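Local structure of ribulose bisphosphate carboxylase (2D69) at residues A[197-200]-A[201-204]; A[205-208]-A[209-212]. The protein probably catalyses the magnesium-dependent carboxylation of ribulose 1,5-bisphosphate to two molecules of 3-phosphoglycerate, as a form III Rubisco acting in archaeal AMP degradation. All coordinates share one frame; numbering follows the deposited sequence.

How the contacts relate
Both contacts lie on helix 199-217 of the catalytic alpha/beta barrel, their centres about 12 Å apart. Contact 1 (197-204) comes first and holds the loop that enters the helix together with its first turn; contact 2 (205-212) carries straight on through the middle turns. This helix is the crossover of the beta-alpha-beta unit between the parallel strands 184-186 and 222-224, with helices 167-179 and 231-244 on its flanks. Each contact has buried residues that pack within the barrel and charged ones that meet a second subunit, so one helix faces both the barrel and a neighbouring subunit of the octamer.

Contact 1: A[197-200]-A[201-204]; sequences NRFE and ERVR
Arg202 reaches back toward the loop before the helix and bends round Asn197 OD1, meeting it with both CD and NH1. Arg202 NH1 donates a nearly straight bond (167°) to Asn197 OD1 at 3.3 Å; OD1 lies near the guanidinium plane, but NH1 comes to it from above the plane of the amide. The two side chains cross at about a right angle. With CG anti to the backbone N (chi1 -167°) and the chain bent at chi3, the group comes close to Phe199, where Arg202 NH2 sits 3.7 Å from Phe199 CD2. Further bonds to Thr192 O and Tyr223 OH and a salt bridge to Asp187 fix the guanidinium, while Asn197 ND2 is held by Trp165 O.

Arg198, at the N-cap position, bends at chi3 to bring its guanidinium edge to Glu201. Arg198 NH1 makes a salt bridge to Glu201 OE1 at 3.0 Å, on the anti side of the carboxylate, the planes steeply inclined. A water joins Glu201 OE2 to Arg198 N; Arg341 of the second subunit also binds OE2. The neighbouring pair, Glu200 and Arg204, lies stacked, the flat groups only 28° apart: Glu200 CG rests over one guanidinium face, toward its rim, and Glu200 OE1 pairs with Arg204 NH2 at 3.4 Å. Glu269 of the second subunit pairs with both Arg198 and Arg204, which probably offsets the nearness of these positive groups.

Along the backbone, Arg202 N to Arg198 O (2.8 Å) and Val203 N to Phe199 O (2.9 Å) open the i to i+4 ladder. Phe199 turns its ring against helix 231-244. This is the N-terminal turn of a barrel crossover helix, tied on one flank to the loop following strand 184-186 near the predicted magnesium ligands and on another to the subunit interface.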
loop_
_atom_site.group_PDB
_atom_site.type_symbol
_atom_site.label_atom_id
_atom_site.label_comp_id
_atom_site.label_asym_id
_atom_site.label_seq_id
_atom_site.Cartn_x
_atom_site.Cartn_y
_atom_site.Cartn_z
ATOM N N ASN A 197 10.098 12.087 29.912
ATOM C CA ASN A 197 8.787 11.422 29.897
ATOM C C ASN A 197 8.210 11.378 28.484
ATOM O O ASN A 197 7.300 12.126 28.127
ATOM C CB ASN A 197 7.783 12.101 30.863
ATOM C CG ASN A 197 6.698 11.159 31.355
ATOM O OD1 ASN A 197 6.072 10.484 30.562
ATOM N ND2 ASN A 197 6.491 11.093 32.681
ATOM N N ARG A 198 8.739 10.476 27.679
ATOM C CA ARG A 198 8.302 10.318 26.311
ATOM C C ARG A 198 6.928 9.690 26.258
ATOM O O ARG A 198 6.700 8.668 26.912
ATOM C CB ARG A 198 9.278 9.435 25.501
ATOM C CG ARG A 198 10.364 10.187 24.796
ATOM C CD ARG A 198 11.268 9.348 23.834
ATOM N NE ARG A 198 10.654 8.934 22.563
ATOM C CZ ARG A 198 10.244 7.692 22.282
ATOM N NH1 ARG A 198 10.382 6.728 23.170
ATOM N NH2 ARG A 198 9.735 7.406 21.096
ATOM N N PHE A 199 6.066 10.258 25.413
ATOM C CA PHE A 199 4.692 9.849 25.324
ATOM C C PHE A 199 4.565 8.340 25.179
ATOM O O PHE A 199 3.846 7.673 25.966
ATOM C CB PHE A 199 3.935 10.557 24.162
ATOM C CG PHE A 199 2.470 10.282 24.208
ATOM C CD1 PHE A 199 1.927 9.101 23.624
ATOM C CD2 PHE A 199 1.639 11.099 24.965
ATOM C CE1 PHE A 199 0.565 8.791 23.759
ATOM C CE2 PHE A 199 0.279 10.812 25.055
ATOM C CZ PHE A 199 -0.260 9.625 24.500
ATOM N N GLU A 200 5.286 7.754 24.234
ATOM C CA GLU A 200 5.101 6.285 24.043
ATOM C C GLU A 200 5.577 5.413 25.182
ATOM O O GLU A 200 5.054 4.247 25.447
ATOM C CB GLU A 200 5.699 5.805 22.705
ATOM C CG GLU A 200 5.120 4.396 22.352
ATOM C CD GLU A 200 5.332 3.962 20.905
ATOM O OE1 GLU A 200 4.713 2.938 20.505
ATOM O OE2 GLU A 200 6.113 4.635 20.183
ATOM N N GLU A 201 6.601 5.903 25.866
ATOM C CA GLU A 201 7.098 5.228 27.079
ATOM C C GLU A 201 6.078 5.368 28.204
ATOM O O GLU A 201 5.798 4.426 28.908
ATOM C CB GLU A 201 8.461 5.781 27.480
ATOM C CG GLU A 201 9.564 5.479 26.464
ATOM C CD GLU A 201 10.920 6.120 26.808
ATOM O OE1 GLU A 201 11.742 6.221 25.841
ATOM O OE2 GLU A 201 11.161 6.495 28.016
ATOM N N ARG A 202 5.473 6.542 28.329
ATOM C CA ARG A 202 4.414 6.741 29.311
ATOM C C ARG A 202 3.202 5.832 29.033
ATOM O O ARG A 202 2.737 5.139 29.956
ATOM C CB ARG A 202 3.965 8.188 29.330
ATOM C CG ARG A 202 3.102 8.511 30.527
ATOM C CD ARG A 202 3.029 9.983 30.774
ATOM N NE ARG A 202 2.074 10.701 29.933
ATOM C CZ ARG A 202 2.428 11.591 29.010
ATOM N NH1 ARG A 202 3.707 11.783 28.709
ATOM N NH2 ARG A 202 1.490 12.295 28.417
ATOM N N VAL A 203 2.731 5.748 27.779
ATOM C CA VAL A 203 1.612 4.823 27.505
ATOM C C VAL A 203 1.920 3.391 27.826
ATOM O O VAL A 203 1.114 2.686 28.440
ATOM C CB VAL A 203 0.947 4.903 26.073
ATOM C CG1 VAL A 203 1.051 6.253 25.456
ATOM C CG2 VAL A 203 1.451 3.871 25.139
ATOM N N ARG A 204 3.065 2.898 27.400
ATOM C CA ARG A 204 3.414 1.504 27.739
ATOM C C ARG A 204 3.372 1.270 29.218
ATOM O O ARG A 204 2.809 0.250 29.700
ATOM C CB ARG A 204 4.779 1.157 27.208
ATOM C CG ARG A 204 4.823 1.109 25.687
ATOM C CD ARG A 204 6.235 0.888 25.197
ATOM N NE ARG A 204 6.432 1.108 23.795
ATOM C CZ ARG A 204 7.490 1.738 23.270
ATOM N NH1 ARG A 204 8.447 2.317 24.032
ATOM N NH2 ARG A 204 7.555 1.837 21.954
HETATM O O HOH W 1 11.018 8.921 28.742
#

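Contact 2: A[205-208]-A[209-212]; sequences KLYR and VRDR. With SO4 (sulfate ion), chain I.
Tyr207 presents its ring edge to the guanidinium of Arg210, with Tyr207 CD2 over the centre of one guanidinium face, 3.9 Å from Arg210 CZ. The ring edge points at that face, the planes 75° apart. Bends at chi2 and chi3 (-79° and -72°) fold the Arg210 chain back to this spot and bring Arg210 NE to Asp211 OD2, a 2.7 Å salt bridge arriving from above the carboxylate plane. Glu222 and Lys221 O take up Arg210 NH1 and Gly245 O takes NH2, which probably balances the buried charge.

Elsewhere round the helix, a sulfate ion, probably from the crystallisation liquor, lies among Lys205, Arg208 and Arg212. Lys205 NZ donates a hydrogen bond to sulfate O3 at 2.7 Å. Arg208 NH1 comes within 3.4 Å of sulfate O3 and also pairs with Glu145 of the second subunit. The extended Arg212 lays its CD 3.7 Å from sulfate O2, while its NE is bound to Glu216. Four i to i+4 backbone bonds, beginning with Val209 N to Lys205 O at 3.2 Å, run through this amphipathic crossover helix of the alpha/beta barrel.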
loop_
_atom_site.group_PDB
_atom_site.type_symbol
_atom_site.label_atom_id
_atom_site.label_comp_id
_atom_site.label_asym_id
_atom_site.label_seq_id
_atom_site.Cartn_x
_atom_site.Cartn_y
_atom_site.Cartn_z
ATOM N N LYS A 205 3.963 2.175 29.991
ATOM C CA LYS A 205 4.023 1.917 31.437
ATOM C C LYS A 205 2.698 2.097 32.149
ATOM O O LYS A 205 2.294 1.254 32.923
ATOM C CB LYS A 205 5.105 2.777 32.102
ATOM C CG LYS A 205 5.316 2.607 33.605
ATOM C CD LYS A 205 5.809 1.216 33.971
ATOM C CE LYS A 205 6.034 1.123 35.470
ATOM N NZ LYS A 205 6.605 -0.236 35.881
ATOM N N LEU A 206 2.012 3.199 31.896
ATOM C CA LEU A 206 0.878 3.574 32.745
ATOM C C LEU A 206 -0.329 2.674 32.578
ATOM O O LEU A 206 -1.086 2.465 33.526
ATOM C CB LEU A 206 0.484 5.022 32.506
ATOM C CG LEU A 206 1.179 6.061 33.374
ATOM C CD1 LEU A 206 0.629 6.004 34.754
ATOM C CD2 LEU A 206 2.720 5.846 33.362
ATOM N N TYR A 207 -0.498 2.115 31.393
ATOM C CA TYR A 207 -1.629 1.219 31.136
ATOM C C TYR A 207 -1.387 -0.131 31.777
ATOM O O TYR A 207 -2.332 -0.832 32.132
ATOM C CB TYR A 207 -1.962 1.154 29.617
ATOM C CG TYR A 207 -2.658 2.440 29.164
ATOM C CD1 TYR A 207 -1.963 3.472 28.543
ATOM C CD2 TYR A 207 -4.033 2.668 29.462
ATOM C CE1 TYR A 207 -2.591 4.608 28.217
ATOM C CE2 TYR A 207 -4.658 3.814 29.130
ATOM C CZ TYR A 207 -3.938 4.806 28.525
ATOM O OH TYR A 207 -4.495 6.003 28.152
ATOM N N ARG A 208 -0.128 -0.519 31.920
ATOM C CA ARG A 208 0.199 -1.702 32.721
ATOM C C ARG A 208 -0.148 -1.509 34.208
ATOM O O ARG A 208 -0.750 -2.370 34.840
ATOM C CB ARG A 208 1.676 -2.089 32.579
ATOM C CG ARG A 208 2.055 -2.466 31.139
ATOM C CD ARG A 208 3.532 -2.872 30.939
ATOM N NE ARG A 208 3.804 -4.104 31.678
ATOM C CZ ARG A 208 4.378 -4.186 32.884
ATOM N NH1 ARG A 208 4.794 -3.091 33.538
ATOM N NH2 ARG A 208 4.548 -5.398 33.446
ATOM N N VAL A 209 0.202 -0.360 34.745
ATOM C CA VAL A 209 -0.162 -0.016 36.114
ATOM C C VAL A 209 -1.689 0.024 36.237
ATOM O O VAL A 209 -2.265 -0.527 37.196
ATOM C CB VAL A 209 0.372 1.382 36.485
ATOM C CG1 VAL A 209 -0.149 1.863 37.886
ATOM C CG2 VAL A 209 1.895 1.441 36.424
ATOM N N ARG A 210 -2.336 0.678 35.261
ATOM C CA ARG A 210 -3.771 0.775 35.193
ATOM C C ARG A 210 -4.386 -0.608 35.302
ATOM O O ARG A 210 -5.261 -0.846 36.155
ATOM C CB ARG A 210 -4.199 1.427 33.860
ATOM C CG ARG A 210 -5.643 1.802 33.749
ATOM C CD ARG A 210 -6.557 0.647 33.436
ATOM N NE ARG A 210 -6.452 0.159 32.067
ATOM C CZ ARG A 210 -7.047 0.681 31.000
ATOM N NH1 ARG A 210 -7.800 1.778 31.060
ATOM N NH2 ARG A 210 -6.886 0.077 29.815
ATOM N N ASP A 211 -3.943 -1.524 34.451
ATOM C CA ASP A 211 -4.515 -2.857 34.464
ATOM C C ASP A 211 -4.250 -3.584 35.779
ATOM O O ASP A 211 -5.096 -4.335 36.284
ATOM C CB ASP A 211 -4.024 -3.701 33.271
ATOM C CG ASP A 211 -4.578 -3.182 31.956
ATOM O OD1 ASP A 211 -4.002 -3.516 30.916
ATOM O OD2 ASP A 211 -5.579 -2.433 31.872
ATOM N N ARG A 212 -3.093 -3.359 36.365
ATOM C CA ARG A 212 -2.810 -3.982 37.673
ATOM C C ARG A 212 -3.799 -3.493 38.740
ATOM O O ARG A 212 -4.292 -4.289 39.557
ATOM C CB ARG A 212 -1.369 -3.694 38.090
ATOM C CG ARG A 212 -0.940 -4.307 39.413
ATOM C CD ARG A 212 0.334 -3.678 39.957
ATOM N NE ARG A 212 0.552 -4.044 41.360
ATOM C CZ ARG A 212 1.434 -3.452 42.160
ATOM N NH1 ARG A 212 2.222 -2.482 41.701
ATOM N NH2 ARG A 212 1.555 -3.857 43.421
HETATM S S SO4 I . 3.191 -2.269 37.087
HETATM O O1 SO4 I . 3.593 -3.530 37.699
HETATM O O2 SO4 I . 2.537 -1.434 38.094
HETATM O O3 SO4 I . 4.367 -1.602 36.532
HETATM O O4 SO4 I . 2.252 -2.556 36.011
#